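Local coordinates for protein flavodoxin (Streptococcus pneumoniae serotype 4, PDB 5LJL) that binds FMN and probably serves as a low-potential electron donor to redox enzymes, at residues Phe72-Tyr86 and Asp105-Ser119. Residues are numbered along the deposited sequence; the frame is centred on the assembly and turned at random.
Sequences FYEDLADLNLNGKIY and DFDRVFVSTGAEKGS
In this flavodoxin fold, Tyr86 near the start of strand 85-92 packs against helix 101-113, inside the right-handed beta-alpha-beta crossover that leads to edge strand 116-125. The Tyr86 ring is clamped: Phe110 CB stands 3.3 Å above the centre of one face, and Lys117 CA covers the other, offset toward the rim. With chi1 at 76°, the ring is swung over its own backbone toward the helix, and Tyr86 OH donates to Asp107 OD1 at 2.6 Å. Asp107 OD2 takes a salt bridge from Lys117 NZ; one carboxylate of helix 101-113 thereby grips both neighbouring strands. The Phe110 ring is in turn sandwiched, with Tyr86 CB over one face and Leu76 CD2 over the other. Leu76 is a knob among Phe106, Val109, Phe110 and Thr113, while Tyr73 sets its edge against the face of Phe106, planes at 82°. Past the helix ends, Leu81 N bonds Thr113 O at 2.9 Å, beside the Schellman turn at Gly114. Parallel strand pairing follows, from Glu116 N to Lys84 O onward. The helix segments 72-77 and 105-113 run side by side, 26° apart, on one side of the sheet, Phe106 and Phe110 reaching Val55 and Val88; Ile85 meets Leu143 of helix 130-146 on the opposite side.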
ATOM      1  N   PHE A  72      13.294  -1.094   2.191  1.00 14.52           N
ATOM      2  CA  PHE A  72      12.064  -0.971   2.940  1.00 12.20           C
ATOM      3  C   PHE A  72      11.456  -2.395   3.161  1.00 11.73           C
ATOM      4  O   PHE A  72      10.996  -2.717   4.222  1.00 12.90           O
ATOM      5  CB  PHE A  72      11.108  -0.044   2.164  1.00 12.13           C
ATOM      6  CG  PHE A  72       9.852   0.273   2.932  1.00 11.74           C
ATOM      7  CD1 PHE A  72       9.823   1.312   3.833  1.00 11.30           C
ATOM      8  CD2 PHE A  72       8.728  -0.551   2.818  1.00 11.35           C
ATOM      9  CE1 PHE A  72       8.706   1.606   4.578  1.00 11.59           C
ATOM     10  CE2 PHE A  72       7.597  -0.291   3.576  1.00 11.70           C
ATOM     11  CZ  PHE A  72       7.583   0.784   4.468  1.00 10.96           C
ATOM     12  N   TYR A  73      11.433  -3.198   2.093  1.00 11.33           N
ATOM     13  CA  TYR A  73      10.938  -4.590   2.170  1.00 10.75           C
ATOM     14  C   TYR A  73      11.750  -5.380   3.219  1.00 10.86           C
ATOM     15  O   TYR A  73      11.166  -6.142   3.982  1.00 10.53           O
ATOM     16  CB  TYR A  73      10.970  -5.278   0.808  1.00 10.86           C
ATOM     17  CG  TYR A  73      10.594  -6.753   0.731  1.00 11.36           C
ATOM     18  CD1 TYR A  73       9.358  -7.140   0.307  1.00 11.31           C
ATOM     19  CD2 TYR A  73      11.537  -7.757   1.002  1.00 11.49           C
ATOM     20  CE1 TYR A  73       8.999  -8.471   0.257  1.00 11.77           C
ATOM     21  CE2 TYR A  73      11.217  -9.097   0.941  1.00 12.08           C
ATOM     22  CZ  TYR A  73       9.965  -9.467   0.581  1.00 11.65           C
ATOM     23  OH  TYR A  73       9.729 -10.819   0.487  1.00 12.75           O
ATOM     24  N   GLU A  74      13.084  -5.260   3.154  1.00 10.86           N
ATOM     25  CA  GLU A  74      13.937  -5.981   4.100  1.00 12.54           C
ATOM     26  C   GLU A  74      13.635  -5.596   5.518  1.00 12.97           C
ATOM     27  O   GLU A  74      13.518  -6.487   6.399  1.00 12.52           O
ATOM     28  CB  GLU A  74      15.458  -5.762   3.784  1.00 14.66           C
ATOM     29  CG  GLU A  74      15.838  -6.412   2.450  1.00 15.82           C
ATOM     30  CD  GLU A  74      17.219  -6.042   1.901  1.00 18.93           C
ATOM     31  OE1 GLU A  74      17.968  -5.375   2.615  1.00 25.70           O
ATOM     32  OE2 GLU A  74      17.545  -6.391   0.752  1.00 21.61           O
ATOM     33  N   ASP A  75      13.546  -4.282   5.745  1.00 12.43           N
ATOM     34  CA  ASP A  75      13.227  -3.806   7.061  1.00 13.72           C
ATOM     35  C   ASP A  75      11.846  -4.258   7.535  1.00 12.69           C
ATOM     36  O   ASP A  75      11.693  -4.708   8.709  1.00 11.74           O
ATOM     37  CB  ASP A  75      13.366  -2.275   7.182  1.00 15.20           C
ATOM     38  CG  ASP A  75      14.793  -1.760   6.981  1.00 19.03           C
ATOM     39  OD1 ASP A  75      15.752  -2.572   7.041  1.00 20.54           O
ATOM     40  OD2 ASP A  75      14.931  -0.533   6.681  1.00 21.45           O
ATOM     41  N   LEU A  76      10.851  -4.179   6.643  1.00 11.50           N
ATOM     42  CA  LEU A  76       9.512  -4.621   6.997  1.00 11.01           C
ATOM     43  C   LEU A  76       9.452  -6.148   7.340  1.00 11.38           C
ATOM     44  O   LEU A  76       8.799  -6.542   8.342  1.00 11.83           O
ATOM     45  CB  LEU A  76       8.539  -4.271   5.864  1.00 11.41           C
ATOM     46  CG  LEU A  76       7.117  -4.752   5.992  1.00 12.05           C
ATOM     47  CD1 LEU A  76       6.406  -4.187   7.211  1.00 13.28           C
ATOM     48  CD2 LEU A  76       6.332  -4.427   4.721  1.00 11.49           C
ATOM     49  N   ALA A  77      10.205  -6.959   6.564  1.00  9.61           N
ATOM     50  CA  ALA A  77      10.162  -8.425   6.747  1.00 10.48           C
ATOM     51  C   ALA A  77      10.715  -8.779   8.154  1.00 11.36           C
ATOM     52  O   ALA A  77      10.456  -9.843   8.702  1.00 11.91           O
ATOM     53  CB  ALA A  77      11.009  -9.103   5.675  1.00 10.64           C
ATOM     54  N   ASP A  78      11.514  -7.920   8.705  1.00 12.64           N
ATOM     55  CA  ASP A  78      12.089  -8.222  10.035  1.00 14.44           C
ATOM     56  C   ASP A  78      11.239  -7.727  11.174  1.00 16.18           C
ATOM     57  O   ASP A  78      11.666  -7.864  12.316  1.00 15.97           O
ATOM     58  CB  ASP A  78      13.499  -7.599  10.165  1.00 15.35           C
ATOM     59  CG  ASP A  78      14.374  -8.286  11.243  1.00 19.13           C
ATOM     60  OD1 ASP A  78      14.234  -9.509  11.560  1.00 18.97           O
ATOM     61  OD2 ASP A  78      15.242  -7.545  11.737  1.00 21.52           O
ATOM     62  N   LEU A  79      10.074  -7.103  10.914  1.00 14.58           N
ATOM     63  CA  LEU A  79       9.229  -6.517  12.010  1.00 15.85           C
ATOM     64  C   LEU A  79       8.159  -7.481  12.491  1.00 17.13           C
ATOM     65  O   LEU A  79       7.760  -8.368  11.741  1.00 16.71           O
ATOM     66  CB  LEU A  79       8.466  -5.279  11.507  1.00 16.87           C
ATOM     67  CG  LEU A  79       9.294  -4.079  11.062  1.00 17.45           C
ATOM     68  CD1 LEU A  79       8.393  -2.898  10.638  1.00 17.55           C
ATOM     69  CD2 LEU A  79      10.257  -3.653  12.175  1.00 17.88           C
ATOM     70  N   ASN A  80       7.688  -7.308  13.739  1.00 16.15           N
ATOM     71  CA  ASN A  80       6.470  -8.001  14.203  1.00 18.81           C
ATOM     72  C   ASN A  80       5.383  -6.949  14.318  1.00 17.36           C
ATOM     73  O   ASN A  80       5.522  -5.943  15.021  1.00 21.90           O
ATOM     74  CB  ASN A  80       6.673  -8.784  15.518  1.00 21.17           C
ATOM     75  CG  ASN A  80       7.580 -10.004  15.312  1.00 27.26           C
ATOM     76  OD1 ASN A  80       7.211 -10.976  14.595  1.00 35.81           O
ATOM     77  ND2 ASN A  80       8.781  -9.958  15.886  1.00 29.61           N
ATOM     78  N   LEU A  81       4.358  -7.105  13.489  1.00 14.82           N
ATOM     79  CA  LEU A  81       3.242  -6.232  13.391  1.00 14.67           C
ATOM     80  C   LEU A  81       1.929  -6.911  13.800  1.00 16.92           C
ATOM     81  O   LEU A  81       0.844  -6.570  13.306  1.00 16.87           O
ATOM     82  CB  LEU A  81       3.113  -5.664  11.949  1.00 14.50           C
ATOM     83  CG  LEU A  81       4.309  -4.843  11.417  1.00 15.40           C
ATOM     84  CD1 LEU A  81       4.052  -4.373   9.995  1.00 13.97           C
ATOM     85  CD2 LEU A  81       4.519  -3.691  12.268  1.00 15.58           C
ATOM     86  N   ASN A  82       1.991  -7.805  14.783  1.00 17.50           N
ATOM     87  CA  ASN A  82       0.729  -8.251  15.403  1.00 20.80           C
ATOM     88  C   ASN A  82      -0.152  -7.108  15.920  1.00 22.01           C
ATOM     89  O   ASN A  82       0.306  -6.107  16.531  1.00 24.97           O
ATOM     90  CB  ASN A  82       0.992  -9.291  16.508  1.00 23.40           C
ATOM     91  CG  ASN A  82       1.665 -10.545  15.966  1.00 25.72           C
ATOM     92  OD1 ASN A  82       0.992 -11.537  15.691  1.00 34.69           O
ATOM     93  ND2 ASN A  82       2.971 -10.486  15.713  1.00 28.14           N
ATOM     94  N   GLY A  83      -1.440  -7.212  15.615  1.00 21.24           N
ATOM     95  CA  GLY A  83      -2.390  -6.165  15.992  1.00 22.47           C
ATOM     96  C   GLY A  83      -2.547  -5.025  15.012  1.00 21.25           C
ATOM     97  O   GLY A  83      -3.300  -4.092  15.288  1.00 27.79           O
ATOM     98  N   LYS A  84      -1.837  -5.071  13.877  1.00 18.15           N
ATOM     99  CA  LYS A  84      -2.006  -4.034  12.872  1.00 17.26           C
ATOM    100  C   LYS A  84      -2.860  -4.616  11.722  1.00 15.40           C
ATOM    101  O   LYS A  84      -2.781  -5.793  11.453  1.00 16.87           O
ATOM    102  CB  LYS A  84      -0.660  -3.580  12.290  1.00 18.06           C
ATOM    103  CG  LYS A  84       0.477  -3.228  13.285  1.00 20.05           C
ATOM    104  CD  LYS A  84       0.154  -2.044  14.102  1.00 20.45           C
ATOM    105  CE  LYS A  84       1.270  -1.646  15.069  1.00 22.08           C
ATOM    106  NZ  LYS A  84       0.758  -0.692  16.082  1.00 21.35           N
ATOM    107  N   ILE A  85      -3.625  -3.762  11.075  1.00 14.23           N
ATOM    108  CA  ILE A  85      -4.414  -4.062   9.862  1.00 14.29           C
ATOM    109  C   ILE A  85      -3.568  -3.556   8.676  1.00 13.18           C
ATOM    110  O   ILE A  85      -3.010  -2.412   8.747  1.00 13.95           O
ATOM    111  CB  ILE A  85      -5.766  -3.312   9.872  1.00 16.15           C
ATOM    112  CG1 ILE A  85      -6.593  -3.569  11.141  1.00 19.22           C
ATOM    113  CG2 ILE A  85      -6.635  -3.591   8.600  1.00 16.33           C
ATOM    114  CD1 ILE A  85      -6.532  -4.943  11.640  1.00 24.54           C
ATOM    115  N   TYR A  86      -3.489  -4.331   7.581  1.00 10.51           N
ATOM    116  CA  TYR A  86      -2.760  -3.819   6.427  1.00 10.07           C
ATOM    117  C   TYR A  86      -3.603  -3.933   5.142  1.00  9.75           C
ATOM    118  O   TYR A  86      -4.552  -4.688   5.066  1.00 10.42           O
ATOM    119  CB  TYR A  86      -1.422  -4.560   6.224  1.00 10.22           C
ATOM    120  CG  TYR A  86      -1.531  -5.957   5.623  1.00 10.63           C
ATOM    121  CD1 TYR A  86      -1.482  -6.162   4.244  1.00 11.00           C
ATOM    122  CD2 TYR A  86      -1.570  -7.075   6.445  1.00 12.14           C
ATOM    123  CE1 TYR A  86      -1.563  -7.459   3.699  1.00 11.81           C
ATOM    124  CE2 TYR A  86      -1.638  -8.374   5.923  1.00 11.77           C
ATOM    125  CZ  TYR A  86      -1.593  -8.567   4.556  1.00 13.01           C
ATOM    126  OH  TYR A  86      -1.700  -9.847   4.050  1.00 13.59           O
ATOM    127  N   ASP A 105       3.893  -9.561  -3.734  1.00 11.89           N
ATOM    128  CA  ASP A 105       5.060  -9.756  -2.864  1.00 12.83           C
ATOM    129  C   ASP A 105       4.952  -9.019  -1.529  1.00 12.29           C
ATOM    130  O   ASP A 105       5.328  -9.549  -0.488  1.00 12.54           O
ATOM    131  CB  ASP A 105       6.313  -9.320  -3.591  1.00 14.88           C
ATOM    132  CG  ASP A 105       6.635 -10.193  -4.799  1.00 17.66           C
ATOM    133  OD1 ASP A 105       6.073 -11.297  -4.948  1.00 19.71           O
ATOM    134  OD2 ASP A 105       7.383  -9.653  -5.600  1.00 24.34           O
ATOM    135  N   PHE A 106       4.412  -7.800  -1.569  1.00 11.79           N
ATOM    136  CA  PHE A 106       4.205  -7.011  -0.326  1.00 10.61           C
ATOM    137  C   PHE A 106       3.052  -7.586   0.494  1.00 10.64           C
ATOM    138  O   PHE A 106       3.098  -7.530   1.751  1.00 11.15           O
ATOM    139  CB  PHE A 106       4.034  -5.516  -0.604  1.00 11.05           C
ATOM    140  CG  PHE A 106       5.302  -4.739  -0.516  1.00  9.94           C
ATOM    141  CD1 PHE A 106       5.812  -4.427   0.737  1.00  9.96           C
ATOM    142  CD2 PHE A 106       6.039  -4.390  -1.622  1.00 11.26           C
ATOM    143  CE1 PHE A 106       6.994  -3.678   0.856  1.00 10.21           C
ATOM    144  CE2 PHE A 106       7.208  -3.654  -1.523  1.00  9.97           C
ATOM    145  CZ  PHE A 106       7.715  -3.292  -0.267  1.00 10.43           C
ATOM    146  N   ASP A 107       2.015  -8.136  -0.159  1.00 11.03           N
ATOM    147  CA  ASP A 107       0.949  -8.848   0.589  1.00 12.62           C
ATOM    148  C   ASP A 107       1.604  -9.957   1.436  1.00 11.92           C
ATOM    149  O   ASP A 107       1.346 -10.080   2.651  1.00 13.01           O
ATOM    150  CB  ASP A 107      -0.092  -9.367  -0.398  1.00 14.91           C
ATOM    151  CG  ASP A 107      -1.252 -10.052   0.260  1.00 17.48           C
ATOM    152  OD1 ASP A 107      -1.402 -10.068   1.471  1.00 17.41           O
ATOM    153  OD2 ASP A 107      -2.075 -10.538  -0.512  1.00 23.62           O
ATOM    154  N   ARG A 108       2.485 -10.759   0.824  1.00 12.41           N
ATOM    155  CA  ARG A 108       3.117 -11.886   1.526  1.00 13.95           C
ATOM    156  C   ARG A 108       4.032 -11.464   2.643  1.00 13.29           C
ATOM    157  O   ARG A 108       4.012 -12.069   3.724  1.00 13.96           O
ATOM    158  CB  ARG A 108       3.844 -12.798   0.521  1.00 17.57           C
ATOM    159  CG  ARG A 108       2.905 -13.486  -0.434  1.00 20.49           C
ATOM    160  CD  ARG A 108       2.212 -14.726   0.160  1.00 27.81           C
ATOM    161  NE  ARG A 108       1.616 -15.574  -0.925  1.00 40.46           N
ATOM    162  CZ  ARG A 108       1.544 -16.923  -0.968  1.00 39.77           C
ATOM    163  NH1 ARG A 108       2.023 -17.695   0.013  1.00 40.90           N
ATOM    164  NH2 ARG A 108       0.993 -17.514  -2.031  1.00 40.82           N
ATOM    165  N   VAL A 109       4.837 -10.433   2.430  1.00 12.36           N
ATOM    166  CA  VAL A 109       5.686  -9.939   3.481  1.00 11.91           C
ATOM    167  C   VAL A 109       4.890  -9.421   4.671  1.00 10.78           C
ATOM    168  O   VAL A 109       5.261  -9.685   5.853  1.00 10.98           O
ATOM    169  CB  VAL A 109       6.818  -8.996   2.968  1.00 11.94           C
ATOM    170  CG1 VAL A 109       6.320  -7.609   2.753  1.00 13.87           C
ATOM    171  CG2 VAL A 109       7.947  -8.954   4.001  1.00 11.84           C
ATOM    172  N   PHE A 110       3.772  -8.713   4.416  1.00  9.67           N
ATOM    173  CA  PHE A 110       2.896  -8.318   5.510  1.00 10.47           C
ATOM    174  C   PHE A 110       2.303  -9.536   6.311  1.00 11.49           C
ATOM    175  O   PHE A 110       2.313  -9.513   7.576  1.00 12.36           O
ATOM    176  CB  PHE A 110       1.768  -7.427   5.030  1.00 10.51           C
ATOM    177  CG  PHE A 110       2.112  -5.955   5.010  1.00 10.31           C
ATOM    178  CD1 PHE A 110       2.388  -5.266   6.184  1.00 10.68           C
ATOM    179  CD2 PHE A 110       1.970  -5.247   3.823  1.00 10.26           C
ATOM    180  CE1 PHE A 110       2.605  -3.905   6.159  1.00 10.52           C
ATOM    181  CE2 PHE A 110       2.116  -3.845   3.801  1.00 10.19           C
ATOM    182  CZ  PHE A 110       2.464  -3.185   4.973  1.00 11.02           C
ATOM    183  N   VAL A 111       1.907 -10.558   5.595  1.00 11.94           N
ATOM    184  CA  VAL A 111       1.383 -11.801   6.235  1.00 13.63           C
ATOM    185  C   VAL A 111       2.487 -12.300   7.215  1.00 13.51           C
ATOM    186  O   VAL A 111       2.180 -12.651   8.386  1.00 13.87           O
ATOM    187  CB  VAL A 111       1.105 -12.916   5.267  1.00 15.31           C
ATOM    188  CG1 VAL A 111       0.837 -14.199   6.065  1.00 17.95           C
ATOM    189  CG2 VAL A 111      -0.090 -12.631   4.393  1.00 16.08           C
ATOM    190  N   SER A 112       3.723 -12.293   6.725  1.00 13.22           N
ATOM    191  CA  SER A 112       4.864 -12.839   7.525  1.00 13.83           C
ATOM    192  C   SER A 112       5.116 -12.095   8.834  1.00 15.48           C
ATOM    193  O   SER A 112       5.645 -12.705   9.752  1.00 17.02           O
ATOM    194  CB  SER A 112       6.125 -12.982   6.670  1.00 13.93           C
ATOM    195  OG  SER A 112       6.898 -11.781   6.513  1.00 13.80           O
ATOM    196  N   THR A 113       4.752 -10.814   8.940  1.00 13.60           N
ATOM    197  CA  THR A 113       4.923  -9.995  10.122  1.00 14.33           C
ATOM    198  C   THR A 113       3.869 -10.238  11.212  1.00 15.33           C
ATOM    199  O   THR A 113       4.042  -9.773  12.346  1.00 16.80           O
ATOM    200  CB  THR A 113       4.842  -8.495   9.821  1.00 14.31           C
ATOM    201  OG1 THR A 113       3.488  -8.086   9.469  1.00 12.72           O
ATOM    202  CG2 THR A 113       5.859  -8.055   8.765  1.00 14.55           C
ATOM    203  N   GLY A 114       2.820 -10.977  10.902  1.00 12.92           N
ATOM    204  CA  GLY A 114       1.718 -11.113  11.779  1.00 13.99           C
ATOM    205  C   GLY A 114       0.592 -10.152  11.667  1.00 13.73           C
ATOM    206  O   GLY A 114      -0.411 -10.336  12.327  1.00 14.37           O
ATOM    207  N   ALA A 115       0.719  -9.089  10.840  1.00 13.38           N
ATOM    208  CA  ALA A 115      -0.412  -8.188  10.569  1.00 12.62           C
ATOM    209  C   ALA A 115      -1.538  -8.897   9.841  1.00 12.51           C
ATOM    210  O   ALA A 115      -1.324  -9.942   9.166  1.00 14.17           O
ATOM    211  CB  ALA A 115       0.067  -6.968   9.737  1.00 13.47           C
ATOM    212  N   GLU A 116      -2.746  -8.341   9.968  1.00 12.38           N
ATOM    213  CA  GLU A 116      -3.928  -8.914   9.293  1.00 13.49           C
ATOM    214  C   GLU A 116      -4.369  -8.099   8.089  1.00 12.39           C
ATOM    215  O   GLU A 116      -4.592  -6.882   8.230  1.00 12.07           O
ATOM    216  CB  GLU A 116      -5.088  -9.042  10.303  1.00 13.38           C
ATOM    217  CG  GLU A 116      -4.899 -10.041  11.414  1.00 14.09           C
ATOM    218  CD  GLU A 116      -6.100 -10.042  12.376  1.00 15.87           C
ATOM    219  OE1 GLU A 116      -6.610 -11.168  12.618  1.00 14.87           O
ATOM    220  OE2 GLU A 116      -6.460  -8.971  12.959  1.00 16.39           O
ATOM    221  N   LYS A 117      -4.637  -8.781   6.948  1.00 11.70           N
ATOM    222  CA  LYS A 117      -5.128  -8.143   5.711  1.00 12.02           C
ATOM    223  C   LYS A 117      -6.573  -7.629   5.951  1.00 12.44           C
ATOM    224  O   LYS A 117      -7.472  -8.430   6.229  1.00 12.83           O
ATOM    225  CB  LYS A 117      -5.124  -9.128   4.538  1.00 14.19           C
ATOM    226  CG  LYS A 117      -5.679  -8.513   3.255  1.00 16.78           C
ATOM    227  CD  LYS A 117      -5.888  -9.593   2.178  1.00 22.16           C
ATOM    228  CE  LYS A 117      -4.579 -10.024   1.616  1.00 24.65           C
ATOM    229  NZ  LYS A 117      -4.678 -10.652   0.260  1.00 24.07           N
ATOM    230  N   GLY A 118      -6.811  -6.331   5.840  1.00 11.18           N
ATOM    231  CA  GLY A 118      -8.143  -5.785   6.070  1.00 11.30           C
ATOM    232  C   GLY A 118      -9.067  -5.760   4.854  1.00 11.05           C
ATOM    233  O   GLY A 118     -10.259  -5.483   5.017  1.00 11.76           O
ATOM    234  N   SER A 119      -8.519  -5.856   3.642  1.00 10.58           N
ATOM    235  CA  SER A 119      -9.294  -5.759   2.403  1.00 11.40           C
ATOM    236  C   SER A 119      -8.479  -6.351   1.264  1.00 11.57           C
ATOM    237  O   SER A 119      -7.235  -6.342   1.316  1.00 12.91           O
ATOM    238  CB  SER A 119      -9.650  -4.262   2.134  1.00 11.69           C
ATOM    239  OG  SER A 119     -10.582  -4.062   1.140  1.00 12.13           O
TER
HETATM  240  O   HOH W   1       7.141 -11.401   0.018  1.00 20.99           O
HETATM  241  O   HOH W   2       9.402 -12.004   7.201  1.00 14.11           O
HETATM  242  O   HOH W   3      -2.386  -9.165  13.828  1.00 21.92           O
HETATM  243  O   HOH W   4      -4.523  -7.018  13.459  1.00 23.69           O
HETATM  244  O   HOH W   5      -3.214 -11.423   6.302  1.00 22.97           O